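PDB 6HND: aromatic-amino-acid:2-oxoglutarate transaminase from Candida albicans, which probably transfers amino groups between aromatic amino acids and 2-oxo acids, with pyridoxal 5'-phosphate as cofactor. Local coordinates for residues Asp168-Ala173 against Leu195-Asn200; Tyr415-Phe418 against Ala422-Lys425; Asp118-Asp123 against Val384-Phe389; Asp215-Asp220 against Leu260-Lys265; Gly49-Asp54 against Arg126-Ala131. One frame throughout, in Å; residues are numbered along the deposited sequence.

Contact 1: residues Asp168-Ala173 against Leu195-Asn200; sequences DGLNKA and LRFSDN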
# COMPACT_ATOMS: atom_id res chain seq x y z
N ASP B 168 -4.92 -2.30 -6.51
CA ASP B 168 -5.26 -1.29 -5.49
C ASP B 168 -6.45 -0.39 -5.94
O ASP B 168 -7.39 -0.16 -5.11
CB ASP B 168 -4.05 -0.42 -5.16
CG ASP B 168 -4.34 0.41 -3.93
OD1 ASP B 168 -4.85 -0.18 -2.96
OD2 ASP B 168 -4.10 1.65 -3.97
N GLY B 169 -6.40 0.15 -7.17
CA GLY B 169 -7.51 0.92 -7.77
C GLY B 169 -8.82 0.13 -7.80
O GLY B 169 -9.86 0.69 -7.43
N LEU B 170 -8.77 -1.13 -8.22
CA LEU B 170 -9.94 -2.04 -8.32
C LEU B 170 -10.55 -2.34 -6.94
O LEU B 170 -11.78 -2.47 -6.83
CB LEU B 170 -9.50 -3.34 -8.99
CG LEU B 170 -9.10 -3.23 -10.46
CD1 LEU B 170 -8.56 -4.57 -10.95
CD2 LEU B 170 -10.27 -2.76 -11.31
N ASN B 171 -9.72 -2.49 -5.91
CA ASN B 171 -10.21 -2.71 -4.53
C ASN B 171 -10.88 -1.43 -4.02
O ASN B 171 -11.94 -1.50 -3.41
CB ASN B 171 -9.10 -3.19 -3.61
CG ASN B 171 -9.66 -3.52 -2.25
OD1 ASN B 171 -10.56 -4.38 -2.17
ND2 ASN B 171 -9.17 -2.83 -1.21
N LYS B 172 -10.27 -0.29 -4.31
CA LYS B 172 -10.82 1.04 -3.98
C LYS B 172 -12.21 1.18 -4.64
O LYS B 172 -13.13 1.68 -3.99
CB LYS B 172 -9.81 2.09 -4.41
CG LYS B 172 -8.60 2.24 -3.48
CD LYS B 172 -7.47 3.08 -4.10
CE LYS B 172 -6.61 3.76 -3.06
NZ LYS B 172 -5.90 2.81 -2.15
N ALA B 173 -12.35 0.75 -5.89
CA ALA B 173 -13.59 0.91 -6.68
C ALA B 173 -14.64 -0.06 -6.16
O ALA B 173 -15.79 0.34 -6.05
CB ALA B 173 -13.31 0.64 -8.13
N LEU B 195 -12.21 -10.58 -8.23
CA LEU B 195 -13.24 -11.28 -7.44
C LEU B 195 -12.89 -11.27 -5.95
O LEU B 195 -13.81 -11.35 -5.12
CB LEU B 195 -13.41 -12.69 -7.99
CG LEU B 195 -13.82 -12.75 -9.45
CD1 LEU B 195 -13.75 -14.18 -9.97
CD2 LEU B 195 -15.21 -12.14 -9.66
N ARG B 196 -11.61 -11.16 -5.59
CA ARG B 196 -11.23 -11.07 -4.16
C ARG B 196 -11.75 -9.74 -3.59
O ARG B 196 -12.26 -9.71 -2.45
CB ARG B 196 -9.72 -11.19 -4.02
CG ARG B 196 -9.18 -12.57 -4.38
CD ARG B 196 -7.67 -12.55 -4.15
NE ARG B 196 -7.07 -13.87 -3.94
CZ ARG B 196 -6.89 -14.47 -2.76
NH1 ARG B 196 -7.29 -13.92 -1.62
NH2 ARG B 196 -6.30 -15.66 -2.73
N PHE B 197 -11.65 -8.66 -4.38
CA PHE B 197 -12.01 -7.29 -3.97
C PHE B 197 -13.54 -7.18 -3.92
O PHE B 197 -14.03 -6.56 -2.98
CB PHE B 197 -11.42 -6.25 -4.91
CG PHE B 197 -10.02 -6.53 -5.38
CD1 PHE B 197 -9.06 -7.04 -4.51
CD2 PHE B 197 -9.64 -6.22 -6.68
CE1 PHE B 197 -7.77 -7.28 -4.95
CE2 PHE B 197 -8.34 -6.43 -7.11
CZ PHE B 197 -7.41 -6.99 -6.25
N SER B 198 -14.25 -7.76 -4.88
CA SER B 198 -15.74 -7.73 -4.87
C SER B 198 -16.19 -8.60 -3.68
O SER B 198 -17.00 -8.11 -2.87
CB SER B 198 -16.36 -8.11 -6.22
OG SER B 198 -16.02 -9.44 -6.60
N ASP B 199 -15.60 -9.79 -3.50
CA ASP B 199 -15.90 -10.68 -2.35
C ASP B 199 -15.68 -9.91 -1.02
O ASP B 199 -16.54 -9.96 -0.13
CB ASP B 199 -15.07 -11.95 -2.38
CG ASP B 199 -15.19 -12.73 -1.09
OD1 ASP B 199 -16.25 -13.39 -0.90
OD2 ASP B 199 -14.27 -12.61 -0.24
N ASN B 200 -14.57 -9.18 -0.91
CA ASN B 200 -14.25 -8.33 0.26
C ASN B 200 -15.38 -7.32 0.52
O ASN B 200 -15.56 -6.96 1.66
CB ASN B 200 -12.95 -7.56 0.06
CG ASN B 200 -12.44 -6.95 1.35
OD1 ASN B 200 -12.21 -7.65 2.34
ND2 ASN B 200 -12.21 -5.65 1.33
O HOH W 1 -13.18 -4.37 -1.19
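Apolar packing centres on Phe197, whose ring leans against helix 166-177. Asn171 CB sits over one face of the Phe197 ring, 4.2 Å from the centroid and displaced toward the rim, a CH-pi contact. Leu170 CB meets the ring obliquely, 3.7 Å from Phe197 CD2. The two segments run nearly parallel, their axes 27° apart.

The polar part is water-mediated. With CG anti to the backbone N (chi1 -175°), the Asn171 amide extends past the ring toward helix 193-200. One water donates to Asn171 OD1 at 2.8 Å and to Phe197 O at 3.0 Å. It accepts from Asn200 ND2. The other end of the Asn171 amide, ND2, is hydrogen-bonded to the hydroxyl of Tyr365.

Leu170 also packs on Phe191, a residue of the cofactor pocket, and its side chain lies about 4 Å from the bound pyridoxal phosphate. Phe197 touches Asp367 of the second subunit. Carbon thus packs on carbon beside the cofactor pocket, and a single water bridges the polar groups.

Contact 2: residues Tyr415-Phe418 against Ala422-Lys425; sequences YSIF and AYKK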
# COMPACT_ATOMS: atom_id res chain seq x y z
N TYR B 415 2.45 -15.06 -36.47
CA TYR B 415 3.16 -15.72 -37.59
C TYR B 415 3.55 -17.14 -37.15
O TYR B 415 3.11 -18.12 -37.78
CB TYR B 415 4.35 -14.86 -38.04
CG TYR B 415 5.19 -15.45 -39.16
CD1 TYR B 415 4.75 -15.41 -40.48
CD2 TYR B 415 6.42 -16.04 -38.91
CE1 TYR B 415 5.49 -15.96 -41.50
CE2 TYR B 415 7.18 -16.60 -39.93
CZ TYR B 415 6.71 -16.56 -41.23
OH TYR B 415 7.43 -17.10 -42.25
N SER B 416 4.27 -17.27 -36.04
CA SER B 416 4.74 -18.58 -35.52
C SER B 416 3.58 -19.57 -35.50
O SER B 416 3.84 -20.77 -35.66
CB SER B 416 5.39 -18.48 -34.17
OG SER B 416 4.42 -18.24 -33.16
N ILE B 417 2.34 -19.09 -35.35
CA ILE B 417 1.13 -19.96 -35.19
C ILE B 417 0.57 -20.24 -36.59
O ILE B 417 0.26 -21.43 -36.87
CB ILE B 417 0.09 -19.33 -34.23
CG1 ILE B 417 0.57 -19.35 -32.77
CG2 ILE B 417 -1.27 -20.01 -34.37
CD1 ILE B 417 -0.15 -18.37 -31.86
N PHE B 418 0.45 -19.21 -37.43
CA PHE B 418 -0.16 -19.31 -38.78
C PHE B 418 0.64 -20.28 -39.67
O PHE B 418 0.01 -20.96 -40.49
CB PHE B 418 -0.30 -17.92 -39.41
CG PHE B 418 -1.32 -17.02 -38.75
CD1 PHE B 418 -2.50 -17.54 -38.21
CD2 PHE B 418 -1.12 -15.65 -38.70
CE1 PHE B 418 -3.44 -16.70 -37.63
CE2 PHE B 418 -2.06 -14.81 -38.12
CZ PHE B 418 -3.22 -15.34 -37.57
N ALA B 422 -0.84 -27.28 -36.98
CA ALA B 422 -2.03 -27.19 -36.09
C ALA B 422 -3.01 -26.11 -36.58
O ALA B 422 -4.26 -26.36 -36.56
CB ALA B 422 -1.60 -26.92 -34.66
N TYR B 423 -2.49 -24.98 -37.05
CA TYR B 423 -3.32 -23.88 -37.60
C TYR B 423 -3.88 -24.28 -38.97
O TYR B 423 -5.10 -24.11 -39.20
CB TYR B 423 -2.55 -22.56 -37.71
CG TYR B 423 -3.41 -21.44 -38.25
CD1 TYR B 423 -4.39 -20.85 -37.46
CD2 TYR B 423 -3.27 -21.01 -39.56
CE1 TYR B 423 -5.22 -19.86 -37.96
CE2 TYR B 423 -4.08 -20.01 -40.08
CZ TYR B 423 -5.05 -19.44 -39.27
OH TYR B 423 -5.85 -18.45 -39.76
N LYS B 424 -3.02 -24.76 -39.87
CA LYS B 424 -3.41 -25.07 -41.28
C LYS B 424 -4.44 -26.20 -41.29
O LYS B 424 -5.34 -26.15 -42.14
CB LYS B 424 -2.16 -25.33 -42.12
CG LYS B 424 -1.38 -24.06 -42.48
CD LYS B 424 0.06 -24.33 -42.85
CE LYS B 424 0.78 -23.15 -43.47
NZ LYS B 424 2.21 -23.47 -43.70
N LYS B 425 -4.40 -27.12 -40.33
CA LYS B 425 -5.39 -28.22 -40.23
C LYS B 425 -6.66 -27.73 -39.51
O LYS B 425 -7.64 -28.48 -39.50
CB LYS B 425 -4.75 -29.45 -39.57
CG LYS B 425 -3.63 -30.08 -40.39
CD LYS B 425 -3.26 -31.47 -39.95
CE LYS B 425 -4.24 -32.55 -40.37
NZ LYS B 425 -4.28 -32.73 -41.85
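Tyr423 reaches across from the short helix 421-424 to the end of helix 392-418, and most of its side chain finds a partner there. Tyr423 CB lies 3.1 Å from Ile417 O and 4.4 Å from Ile417 CG2. CG comes next and sits near Phe418 CA. It is anti to the backbone N (chi1 -179°), which carries the ring out beside Phe418. Tyr423 CD2 is 3.4 Å from Phe418 O. Tyr423 CE1, under the Phe418 edge, is 3.6 Å from Phe418 CD1. At the far end of the ring, Tyr423 CZ stands 3.4 Å from Phe418 CD1. Tyr423 OH comes last, 3.7 Å from Phe418 CE1.

The two rings form a T-shaped pair. The edge of Phe418 points at the face of Tyr423, with CD1 above the ring centre. Centroids are 4.7 Å apart and the planes meet at 60°. Lys424 adds a lesser contact, its aliphatic chain passing Phe418 O.

The contact closes the short connection between the two helices. Ser420 OG bonds both Ile417 O and Tyr423 N within it. Phe418 also meets Tyr291 edge-to-face. Strand 428-430 touches both sides, and Ile417 packs on Thr510 of helix 499-518.

Contact 3: residues Asp118-Asp123 against Val384-Phe389; sequences DPKLID and VIQENF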
# COMPACT_ATOMS: atom_id res chain seq x y z
N ASP B 118 11.08 23.89 -8.19
CA ASP B 118 10.33 23.59 -9.43
C ASP B 118 9.01 22.93 -9.03
O ASP B 118 9.02 21.82 -8.52
CB ASP B 118 11.15 22.71 -10.38
CG ASP B 118 10.43 22.44 -11.69
OD1 ASP B 118 9.20 22.57 -11.72
OD2 ASP B 118 11.11 22.11 -12.67
N PRO B 119 7.84 23.59 -9.23
CA PRO B 119 6.56 23.01 -8.83
C PRO B 119 6.15 21.72 -9.55
O PRO B 119 5.11 21.15 -9.22
CB PRO B 119 5.54 24.12 -9.17
CG PRO B 119 6.23 24.98 -10.20
CD PRO B 119 7.69 24.94 -9.82
N LYS B 120 6.94 21.27 -10.53
CA LYS B 120 6.61 20.07 -11.33
C LYS B 120 7.49 18.91 -10.85
O LYS B 120 7.27 17.77 -11.34
CB LYS B 120 6.77 20.42 -12.81
CG LYS B 120 5.78 21.46 -13.33
CD LYS B 120 4.81 20.90 -14.35
CE LYS B 120 4.22 21.93 -15.28
NZ LYS B 120 4.07 21.38 -16.64
N LEU B 121 8.38 19.16 -9.89
CA LEU B 121 9.30 18.15 -9.32
C LEU B 121 8.99 17.92 -7.85
O LEU B 121 8.53 18.84 -7.18
CB LEU B 121 10.75 18.60 -9.46
CG LEU B 121 11.25 18.79 -10.89
CD1 LEU B 121 12.70 19.28 -10.89
CD2 LEU B 121 11.11 17.51 -11.67
N ILE B 122 9.28 16.72 -7.37
CA ILE B 122 9.27 16.38 -5.92
C ILE B 122 10.72 16.25 -5.47
O ILE B 122 11.45 15.51 -6.12
CB ILE B 122 8.44 15.11 -5.66
CG1 ILE B 122 7.11 15.18 -6.41
CG2 ILE B 122 8.23 14.91 -4.18
CD1 ILE B 122 6.34 13.88 -6.40
N ASP B 123 11.12 16.97 -4.42
CA ASP B 123 12.45 16.87 -3.79
C ASP B 123 12.40 15.78 -2.71
O ASP B 123 11.28 15.29 -2.36
CB ASP B 123 12.92 18.24 -3.28
CG ASP B 123 11.99 18.93 -2.29
OD1 ASP B 123 11.23 18.21 -1.63
OD2 ASP B 123 12.05 20.19 -2.18
N VAL B 384 11.24 11.48 -13.17
CA VAL B 384 11.70 10.82 -14.42
C VAL B 384 10.78 11.31 -15.54
O VAL B 384 11.31 11.72 -16.61
CB VAL B 384 11.77 9.29 -14.30
CG1 VAL B 384 11.85 8.61 -15.67
CG2 VAL B 384 12.92 8.84 -13.39
N ILE B 385 9.46 11.35 -15.30
CA ILE B 385 8.44 11.72 -16.33
C ILE B 385 8.58 13.21 -16.66
O ILE B 385 8.64 13.53 -17.85
CB ILE B 385 7.01 11.30 -15.92
CG1 ILE B 385 6.80 9.81 -16.14
CG2 ILE B 385 5.94 12.07 -16.67
CD1 ILE B 385 5.56 9.26 -15.56
N GLN B 386 8.73 14.08 -15.66
CA GLN B 386 8.77 15.55 -15.83
C GLN B 386 10.14 15.98 -16.39
O GLN B 386 10.16 16.80 -17.33
CB GLN B 386 8.41 16.25 -14.51
CG GLN B 386 7.23 17.24 -14.60
CD GLN B 386 5.84 16.70 -14.30
OE1 GLN B 386 5.04 16.50 -15.21
NE2 GLN B 386 5.47 16.56 -13.02
N GLU B 387 11.26 15.44 -15.91
CA GLU B 387 12.60 15.94 -16.32
C GLU B 387 13.14 15.22 -17.56
O GLU B 387 13.66 15.90 -18.45
CB GLU B 387 13.61 15.82 -15.18
CG GLU B 387 14.05 17.17 -14.64
CD GLU B 387 15.33 17.04 -13.84
OE1 GLU B 387 15.31 17.40 -12.64
OE2 GLU B 387 16.32 16.52 -14.42
N ASN B 388 13.12 13.90 -17.59
CA ASN B 388 13.69 13.13 -18.72
C ASN B 388 12.69 13.15 -19.88
O ASN B 388 13.13 13.44 -21.01
CB ASN B 388 14.03 11.70 -18.34
CG ASN B 388 14.74 11.00 -19.48
OD1 ASN B 388 14.24 10.02 -20.02
ND2 ASN B 388 15.88 11.54 -19.86
N PHE B 389 11.42 12.84 -19.62
CA PHE B 389 10.38 12.67 -20.67
C PHE B 389 9.62 13.99 -20.92
O PHE B 389 8.77 13.99 -21.82
CB PHE B 389 9.43 11.52 -20.32
CG PHE B 389 10.08 10.16 -20.41
CD1 PHE B 389 10.69 9.76 -21.59
CD2 PHE B 389 10.08 9.30 -19.33
CE1 PHE B 389 11.30 8.51 -21.68
CE2 PHE B 389 10.70 8.06 -19.41
CZ PHE B 389 11.31 7.67 -20.58
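Lys120 O is gripped by two side-chain amides of helix 375-388. Gln386 NE2 donates to Lys120 O at 2.7 Å with an N-H...O angle of 154°, in the carbonyl plane and on a lone pair. Asn382 ND2, one turn earlier, is the second donor. A bend at chi2 (92°) turns the Gln386 amide toward Lys120 O. Gln386 CG lies 3.7 Å from Lys120 CB.

Leu121 and Gln386 run past each other in opposite directions, an apolar contact with Leu121 CD2 4.1 Å from Gln386 CB. The Glu387 side chain crosses Leu121 at about a right angle. There a polar atom lies against a methyl, Glu387 OE1 3.7 Å from Leu121 CD1.

Asp118 OD1 accepts from Lys120 N at 2.9 Å, and Leu121 N bonds back to Asp118 O. Ile122 O is held by Asn383 ND2, so a second loop carbonyl is anchored to the helix. At the loop's end Asp123 is the N-cap of helix 124-127. The motif at Asp118 is an Asx turn within a type I beta turn, docked on a helix flank.

Contact 4: residues Asp215-Asp220 against Leu260-Lys265; sequences DSDGID and LEFRKK. With K (potassium ion), chain G.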
# COMPACT_ATOMS: atom_id res chain seq x y z
N ASP B 215 -14.59 -10.63 -34.87
CA ASP B 215 -14.97 -9.19 -34.93
C ASP B 215 -15.64 -8.79 -33.61
O ASP B 215 -16.31 -7.74 -33.58
CB ASP B 215 -15.86 -8.90 -36.15
CG ASP B 215 -17.25 -9.54 -36.13
OD1 ASP B 215 -17.53 -10.41 -35.26
OD2 ASP B 215 -18.07 -9.16 -36.99
N SER B 216 -15.54 -9.61 -32.56
CA SER B 216 -16.25 -9.37 -31.27
C SER B 216 -15.72 -8.08 -30.62
O SER B 216 -14.52 -7.78 -30.75
CB SER B 216 -16.12 -10.55 -30.33
OG SER B 216 -16.86 -10.34 -29.15
N ASP B 217 -16.58 -7.34 -29.92
CA ASP B 217 -16.16 -6.21 -29.05
C ASP B 217 -15.75 -6.75 -27.68
O ASP B 217 -15.31 -5.95 -26.84
CB ASP B 217 -17.31 -5.21 -28.93
CG ASP B 217 -17.59 -4.48 -30.24
OD1 ASP B 217 -16.82 -3.55 -30.58
OD2 ASP B 217 -18.56 -4.88 -30.92
N GLY B 218 -15.91 -8.04 -27.44
CA GLY B 218 -15.80 -8.64 -26.09
C GLY B 218 -17.14 -9.09 -25.58
O GLY B 218 -17.69 -10.04 -26.12
N ILE B 219 -17.65 -8.46 -24.53
CA ILE B 219 -19.04 -8.69 -24.04
C ILE B 219 -19.97 -8.98 -25.23
O ILE B 219 -19.94 -8.21 -26.22
CB ILE B 219 -19.53 -7.47 -23.24
CG1 ILE B 219 -18.84 -7.41 -21.87
CG2 ILE B 219 -21.03 -7.50 -23.11
CD1 ILE B 219 -18.97 -6.07 -21.15
N ASP B 220 -20.84 -9.98 -25.10
CA ASP B 220 -21.92 -10.27 -26.07
C ASP B 220 -23.10 -9.33 -25.78
O ASP B 220 -23.86 -9.58 -24.81
CB ASP B 220 -22.32 -11.74 -25.98
CG ASP B 220 -23.34 -12.16 -27.02
OD1 ASP B 220 -24.35 -11.44 -27.20
OD2 ASP B 220 -23.13 -13.22 -27.65
N LEU B 260 -16.06 2.39 -30.02
CA LEU B 260 -16.73 3.59 -29.48
C LEU B 260 -18.24 3.35 -29.47
O LEU B 260 -18.85 3.59 -28.43
CB LEU B 260 -16.35 4.81 -30.31
CG LEU B 260 -17.05 6.11 -29.93
CD1 LEU B 260 -16.90 6.44 -28.43
CD2 LEU B 260 -16.54 7.25 -30.81
N GLU B 261 -18.82 2.80 -30.54
CA GLU B 261 -20.30 2.70 -30.63
C GLU B 261 -20.81 1.64 -29.62
O GLU B 261 -21.88 1.85 -29.01
CB GLU B 261 -20.72 2.56 -32.10
CG GLU B 261 -20.84 1.15 -32.64
CD GLU B 261 -21.44 1.10 -34.04
OE1 GLU B 261 -22.23 0.16 -34.31
OE2 GLU B 261 -21.14 2.02 -34.85
N PHE B 262 -20.04 0.57 -29.40
CA PHE B 262 -20.33 -0.46 -28.36
C PHE B 262 -20.32 0.19 -26.96
O PHE B 262 -21.24 -0.04 -26.18
CB PHE B 262 -19.34 -1.62 -28.50
CG PHE B 262 -19.68 -2.81 -27.65
CD1 PHE B 262 -19.41 -2.82 -26.29
CD2 PHE B 262 -20.29 -3.92 -28.21
CE1 PHE B 262 -19.71 -3.93 -25.51
CE2 PHE B 262 -20.61 -5.02 -27.44
CZ PHE B 262 -20.34 -5.02 -26.08
N ARG B 263 -19.32 1.02 -26.67
CA ARG B 263 -19.23 1.73 -25.36
C ARG B 263 -20.43 2.66 -25.16
O ARG B 263 -20.90 2.75 -24.01
CB ARG B 263 -17.93 2.51 -25.25
CG ARG B 263 -16.68 1.64 -25.19
CD ARG B 263 -15.45 2.41 -25.63
NE ARG B 263 -14.40 1.47 -25.95
CZ ARG B 263 -13.38 1.17 -25.16
NH1 ARG B 263 -13.18 1.81 -24.03
NH2 ARG B 263 -12.51 0.26 -25.56
N LYS B 264 -20.93 3.32 -26.21
CA LYS B 264 -22.10 4.22 -26.06
C LYS B 264 -23.29 3.39 -25.62
O LYS B 264 -24.03 3.87 -24.77
CB LYS B 264 -22.38 5.01 -27.34
CG LYS B 264 -21.28 6.00 -27.70
CD LYS B 264 -21.69 7.08 -28.68
CE LYS B 264 -20.50 7.66 -29.41
NZ LYS B 264 -20.84 8.95 -30.04
N LYS B 265 -23.45 2.18 -26.17
CA LYS B 265 -24.61 1.32 -25.83
C LYS B 265 -24.49 0.81 -24.39
O LYS B 265 -25.50 0.75 -23.73
CB LYS B 265 -24.74 0.17 -26.84
CG LYS B 265 -24.96 0.60 -28.28
CD LYS B 265 -25.57 -0.51 -29.09
CE LYS B 265 -24.83 -0.78 -30.38
NZ LYS B 265 -25.02 0.31 -31.35
K K G . -19.85 -11.12 -35.23
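Phe262 makes the tight part of this contact, its ring covered on one face by Asp217 and met at the edge by Ile219. Asp217 CB lies 3.6 Å from the centroid of the Phe262 ring and offset toward the rim, a CH-pi contact. Asp217 CB is 3.3 Å from Phe262 CD2. The carboxylate lies on the same side, beyond the rim near CD2, its plane 29° from that of the ring. Ile219 crosses the far end of the ring at about a right angle. Ile219 CB is 3.8 Å from Phe262 CZ, and Ile219 O is 3.2 Å from Phe262 CZ. Phe262 CG is anti to the backbone N (chi1 -170°), which sends the ring from helix 260-272 into the bend of the loop.

The loose side is at Asp215, an exposed residue that does not touch the helix. Asp215 OD1 binds a potassium ion at 2.4 Å, with Asp215 OD2 at 3.2 Å, and Asp213 supplies another ligand. Between the two sides Ser216 OG accepts from Gly218 N at 3.0 Å, an ST turn.

Asp217 OD1 is bonded to Ser259 N. Asp217 is therefore an aspartate whose CB packs on an aromatic face while OD1 ties the loop to the residue before the helix.

Contact 5: residues Gly49-Asp54 against Arg126-Ala131; sequences GFFPID and RGLQYA. With PLP (pyridoxal-5'-phosphate), chain C.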
# COMPACT_ATOMS: atom_id res chain seq x y z
N GLY B 49 16.75 16.33 7.99
CA GLY B 49 18.18 16.15 8.34
C GLY B 49 18.51 14.73 8.82
O GLY B 49 19.68 14.30 8.70
N PHE B 50 17.52 14.04 9.37
CA PHE B 50 17.63 12.65 9.85
C PHE B 50 17.68 11.63 8.70
O PHE B 50 18.06 10.49 8.96
CB PHE B 50 16.44 12.33 10.74
CG PHE B 50 16.49 12.98 12.10
CD1 PHE B 50 17.48 12.64 13.01
CD2 PHE B 50 15.56 13.94 12.46
CE1 PHE B 50 17.53 13.23 14.27
CE2 PHE B 50 15.62 14.53 13.71
CZ PHE B 50 16.60 14.18 14.62
N PHE B 51 17.28 11.99 7.48
CA PHE B 51 17.14 11.01 6.37
C PHE B 51 18.52 10.60 5.86
O PHE B 51 19.34 11.47 5.55
CB PHE B 51 16.31 11.58 5.22
CG PHE B 51 14.94 12.07 5.56
CD1 PHE B 51 14.29 11.67 6.72
CD2 PHE B 51 14.28 12.92 4.69
CE1 PHE B 51 13.01 12.13 7.00
CE2 PHE B 51 13.00 13.36 4.96
CZ PHE B 51 12.36 12.96 6.11
N PRO B 52 18.81 9.29 5.73
CA PRO B 52 20.11 8.84 5.24
C PRO B 52 20.43 9.28 3.80
O PRO B 52 21.59 9.38 3.47
CB PRO B 52 20.03 7.29 5.29
CG PRO B 52 18.85 6.98 6.18
CD PRO B 52 17.92 8.17 6.03
N ILE B 53 19.41 9.52 2.98
CA ILE B 53 19.54 9.74 1.51
C ILE B 53 19.53 11.25 1.27
O ILE B 53 18.50 11.85 1.56
CB ILE B 53 18.39 9.08 0.72
CG1 ILE B 53 18.38 7.55 0.86
CG2 ILE B 53 18.45 9.52 -0.73
CD1 ILE B 53 17.14 6.85 0.33
N ASP B 54 20.63 11.79 0.73
CA ASP B 54 20.80 13.24 0.41
C ASP B 54 20.42 13.54 -1.05
O ASP B 54 19.87 14.65 -1.32
CB ASP B 54 22.24 13.67 0.71
CG ASP B 54 22.47 15.16 0.60
OD1 ASP B 54 22.03 15.89 1.50
OD2 ASP B 54 23.05 15.57 -0.42
N ARG B 126 10.59 16.65 0.83
CA ARG B 126 9.14 16.32 0.86
C ARG B 126 8.88 14.85 0.48
O ARG B 126 7.97 14.24 1.08
CB ARG B 126 8.38 17.34 0.02
CG ARG B 126 8.24 18.66 0.77
CD ARG B 126 7.81 19.81 -0.08
NE ARG B 126 8.89 20.24 -0.95
CZ ARG B 126 8.80 21.28 -1.76
NH1 ARG B 126 7.69 21.99 -1.76
NH2 ARG B 126 9.80 21.60 -2.56
N GLY B 127 9.65 14.30 -0.46
CA GLY B 127 9.43 12.94 -1.00
C GLY B 127 9.60 11.87 0.07
O GLY B 127 8.83 10.88 0.06
N LEU B 128 10.56 12.08 0.96
CA LEU B 128 10.85 11.18 2.09
C LEU B 128 10.11 11.58 3.37
O LEU B 128 10.21 10.81 4.39
CB LEU B 128 12.36 11.18 2.27
CG LEU B 128 13.08 10.58 1.08
CD1 LEU B 128 14.58 10.65 1.27
CD2 LEU B 128 12.61 9.16 0.89
N GLN B 129 9.35 12.68 3.35
CA GLN B 129 8.50 13.10 4.50
C GLN B 129 7.06 12.60 4.30
O GLN B 129 6.69 12.31 3.14
CB GLN B 129 8.56 14.61 4.65
CG GLN B 129 7.82 15.16 5.86
CD GLN B 129 8.38 14.58 7.13
OE1 GLN B 129 7.93 13.53 7.60
NE2 GLN B 129 9.39 15.25 7.66
N TYR B 130 6.32 12.47 5.41
CA TYR B 130 4.85 12.27 5.46
C TYR B 130 4.22 13.19 4.41
O TYR B 130 4.61 14.38 4.33
CB TYR B 130 4.28 12.55 6.85
CG TYR B 130 4.47 11.42 7.85
CD1 TYR B 130 3.78 10.23 7.72
CD2 TYR B 130 5.33 11.55 8.93
CE1 TYR B 130 3.95 9.19 8.61
CE2 TYR B 130 5.50 10.52 9.84
CZ TYR B 130 4.79 9.35 9.70
OH TYR B 130 4.96 8.31 10.59
N ALA B 131 3.30 12.63 3.62
CA ALA B 131 2.63 13.32 2.50
C ALA B 131 1.11 13.09 2.58
O ALA B 131 0.68 12.15 3.22
CB ALA B 131 3.22 12.80 1.22
N1 PLP C . 2.31 4.13 15.92
C2 PLP C . 2.92 5.07 16.63
C2A PLP C . 2.93 4.92 18.12
C3 PLP C . 3.60 6.13 15.99
O3 PLP C . 4.25 7.05 16.77
C4 PLP C . 3.59 6.22 14.58
C4A PLP C . 4.37 7.30 13.93
C5 PLP C . 2.90 5.20 13.86
C6 PLP C . 2.27 4.23 14.58
C5A PLP C . 2.73 5.18 12.36
O4P PLP C . 3.97 5.00 11.60
P PLP C . 3.98 4.80 9.99
O1P PLP C . 5.21 3.93 9.73
O2P PLP C . 4.14 6.18 9.41
O3P PLP C . 2.64 4.19 9.61
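This is a buried apolar contact between the lead-in and start of strand 53-60 and the loop that leaves helix 124-127. Phe51 and Leu128 carry it, sliding past each other in opposite directions. Leu128 CB lies 3.5 Å from both Phe51 CD2 and Phe51 CE2. Phe51 CZ is 3.5 Å from Leu128 O, met obliquely. Leu128 CD1 reaches on to Ile53, 4.2 Å from Ile53 CB.

Gln129 flanks the Phe51 ring with NE2, which is bonded to Pro46 O. Its chain bends at chi2 (59°), turning Gln129 OE1 back to accept from Tyr130 N at 2.9 Å. This bond links the packed part to Tyr130. Tyr130 OH donates to pyridoxal phosphate O2P at 2.6 Å. That cofactor sits in the second subunit, where Ser340 and Arg348 of that subunit also bind it.

Around the contact, Ile53 pairs antiparallel with a strand of the second subunit, so the sheet continues across the interface. Phe51 packs on Phe343 of that subunit. Within the chain, strand 53-60 pairs with strand 109-113, which precedes helix 124-127.

How the contacts relate
From the N terminus, 49-54 waits for 126-131, so contact 5 closes first and joins an early strand to the loop after helix 124-127. Contact 3 opens at 118-123, within the span 49-131 closed by contact 5, and closes only at 384-389; the two therefore cross. They touch where Ile122 CG2 packs on Gly127 CA at 3.9 Å. Contacts 1 and 4 follow in series within the long span of contact 3. Contact 1 joins helices 166-177 and 193-200; contact 4 joins the loop after strand 204-208 to helix 260-272. Contact 2 comes last and closes a short connection after helix 392-418. Its centre lies about 56 Å from that of contact 5. Contacts 1 and 5 both touch the second subunit.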